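Local coordinates for zona pellucida sperm-binding protein 1,Zona pellucida sperm-binding protein 1 (Gallus gallus, PDB 6GF6) that probably cross-links egg coat filaments by forming homodimers through its first ZP-N domain, the part present here, at residues G40-V45 with Q86-L91. The protein carries 2 engineered substitutions. Numbering follows the deposited sequence.
Sequences GTRFEV and QLEEML
R42 meets Q86 and E88 in a polar surface contact on the antiparallel sheet of this Ig-like ZP-N domain, between the short, weakly bonded strand 42-44 and strand 80-90, which both pair with strand 30-36. The intervening strand explains why the nearest CA atoms, those of R42 and Q86, lie 7.8 Å apart: side chains alone span the gap. R42 is bent at chi3, which turns its guanidinium edge to both partners. NE donates to Q86 OE1 at 3.0 Å, and the acceptor lies almost in the guanidinium plane. The N-H...O angle is nevertheless bent to 138°. The amide plane is turned 75° from the guanidinium. Q86 reaches across with CG anti to its backbone N (chi1 -175°), while its NE2 is hydrogen-bonded to S99 OG on strand 96-107. R42 NH1, its side chain crossing that of E88 at about a right angle, forms a salt bridge with E88 OE2 at 3.1 Å, approaching from above the carboxylate plane, with OE2 tilted from the guanidinium plane. An alanine in place of E88 would probably leave R42 NH1 without this charge partner and the guanidinium, held by Q86 OE1 through NE, freer to swing about CD-NE. E88 also touches K34, with which it contributes to a zinc site seen in this protein, though no zinc is bound here. One neutral and one anionic acceptor thus hold two edge nitrogens of a single cation, and K34, salt-bridged to E44, may ease the E88 charge.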
loop_
_atom_site.group_PDB
_atom_site.type_symbol
_atom_site.label_atom_id
_atom_site.label_comp_id
_atom_site.label_asym_id
_atom_site.label_seq_id
_atom_site.Cartn_x
_atom_site.Cartn_y
_atom_site.Cartn_z
ATOM N N GLY B 40 5.282 8.234 23.468
ATOM C CA GLY B 40 3.848 8.418 23.527
ATOM C C GLY B 40 3.264 9.383 22.518
ATOM O O GLY B 40 2.080 9.718 22.627
ATOM N N THR B 41 4.046 9.867 21.556
ATOM C CA THR B 41 3.488 10.745 20.532
ATOM C C THR B 41 2.564 9.952 19.617
ATOM O O THR B 41 2.805 8.775 19.335
ATOM C CB THR B 41 4.595 11.390 19.697
ATOM O OG1 THR B 41 5.511 12.081 20.547
ATOM C CG2 THR B 41 4.014 12.366 18.697
ATOM N N ARG B 42 1.483 10.590 19.180
ATOM C CA ARG B 42 0.501 9.954 18.311
ATOM C C ARG B 42 0.628 10.581 16.925
ATOM O O ARG B 42 0.257 11.742 16.725
ATOM C CB ARG B 42 -0.906 10.111 18.883
ATOM C CG ARG B 42 -1.121 9.332 20.181
ATOM C CD ARG B 42 -2.158 9.965 21.105
ATOM N NE ARG B 42 -3.489 10.052 20.496
ATOM C CZ ARG B 42 -4.050 11.165 20.021
ATOM N NH1 ARG B 42 -5.266 11.110 19.490
ATOM N NH2 ARG B 42 -3.416 12.335 20.070
ATOM N N PHE B 43 1.067 9.784 15.957
ATOM C CA PHE B 43 1.340 10.259 14.606
ATOM C C PHE B 43 0.176 9.900 13.699
ATOM O O PHE B 43 -0.198 8.731 13.594
ATOM C CB PHE B 43 2.628 9.664 14.033
ATOM C CG PHE B 43 3.863 10.025 14.789
ATOM C CD1 PHE B 43 4.254 9.292 15.895
ATOM C CD2 PHE B 43 4.647 11.098 14.387
ATOM C CE1 PHE B 43 5.401 9.628 16.597
ATOM C CE2 PHE B 43 5.801 11.440 15.085
ATOM C CZ PHE B 43 6.177 10.702 16.192
ATOM N N GLU B 44 -0.421 10.920 13.099
ATOM C CA GLU B 44 -1.456 10.725 12.099
ATOM C C GLU B 44 -0.902 9.946 10.914
ATOM O O GLU B 44 0.259 10.101 10.529
ATOM C CB GLU B 44 -2.000 12.077 11.638
ATOM C CG GLU B 44 -2.867 12.724 12.697
ATOM C CD GLU B 44 -4.069 11.887 13.070
ATOM O OE1 GLU B 44 -4.127 11.477 14.245
ATOM O OE2 GLU B 44 -4.908 11.584 12.190
ATOM N N VAL B 45 -1.723 9.065 10.375
ATOM C CA VAL B 45 -1.356 8.243 9.231
ATOM C C VAL B 45 -1.843 8.902 7.948
ATOM O O VAL B 45 -3.035 9.202 7.810
ATOM C CB VAL B 45 -1.937 6.831 9.382
ATOM C CG1 VAL B 45 -1.735 6.039 8.113
ATOM C CG2 VAL B 45 -1.311 6.132 10.584
ATOM N N GLN B 86 -2.322 2.967 18.065
ATOM C CA GLN B 86 -3.519 3.241 18.845
ATOM C C GLN B 86 -4.728 3.239 17.922
ATOM O O GLN B 86 -4.693 3.848 16.848
ATOM C CB GLN B 86 -3.409 4.583 19.572
ATOM C CG GLN B 86 -4.575 4.868 20.507
ATOM C CD GLN B 86 -4.509 6.251 21.116
ATOM O OE1 GLN B 86 -3.716 7.090 20.693
ATOM N NE2 GLN B 86 -5.354 6.500 22.108
ATOM N N LEU B 87 -5.776 2.528 18.328
ATOM C CA LEU B 87 -7.054 2.521 17.629
ATOM C C LEU B 87 -8.050 3.314 18.450
ATOM O O LEU B 87 -8.258 3.016 19.631
ATOM C CB LEU B 87 -7.574 1.101 17.416
ATOM C CG LEU B 87 -6.731 0.174 16.555
ATOM C CD1 LEU B 87 -5.607 -0.392 17.377
ATOM C CD2 LEU B 87 -7.594 -0.944 15.996
ATOM N N GLU B 88 -8.655 4.317 17.833
ATOM C CA GLU B 88 -9.674 5.129 18.483
ATOM C C GLU B 88 -11.004 4.806 17.824
ATOM O O GLU B 88 -11.248 5.200 16.679
ATOM C CB GLU B 88 -9.347 6.613 18.379
ATOM C CG GLU B 88 -8.142 7.013 19.201
ATOM C CD GLU B 88 -7.990 8.511 19.331
ATOM O OE1 GLU B 88 -8.501 9.250 18.460
ATOM O OE2 GLU B 88 -7.344 8.942 20.306
ATOM N N GLU B 89 -11.842 4.061 18.528
ATOM C CA GLU B 89 -13.189 3.805 18.045
ATOM C C GLU B 89 -14.023 5.060 18.226
ATOM O O GLU B 89 -14.057 5.638 19.314
ATOM C CB GLU B 89 -13.812 2.626 18.792
ATOM C CG GLU B 89 -15.161 2.198 18.235
ATOM C CD GLU B 89 -15.754 1.008 18.966
ATOM O OE1 GLU B 89 -16.787 0.484 18.501
ATOM O OE2 GLU B 89 -15.199 0.604 20.010
ATOM N N MET B 90 -14.667 5.508 17.156
ATOM C CA MET B 90 -15.319 6.805 17.177
ATOM C C MET B 90 -16.755 6.703 16.691
ATOM O O MET B 90 -17.057 5.988 15.732
ATOM C CB MET B 90 -14.547 7.821 16.340
ATOM C CG MET B 90 -13.252 8.249 17.010
ATOM S SD MET B 90 -12.347 9.467 16.069
ATOM C CE MET B 90 -13.543 10.797 15.951
ATOM N N LEU B 91 -17.625 7.439 17.377
ATOM C CA LEU B 91 -19.017 7.630 17.012
ATOM C C LEU B 91 -19.144 8.667 15.903
ATOM O O LEU B 91 -18.245 9.482 15.674
ATOM C CB LEU B 91 -19.813 8.087 18.232
ATOM C CG LEU B 91 -19.635 7.230 19.488
ATOM C CD1 LEU B 91 -20.487 7.775 20.623
ATOM C CD2 LEU B 91 -19.966 5.762 19.219
#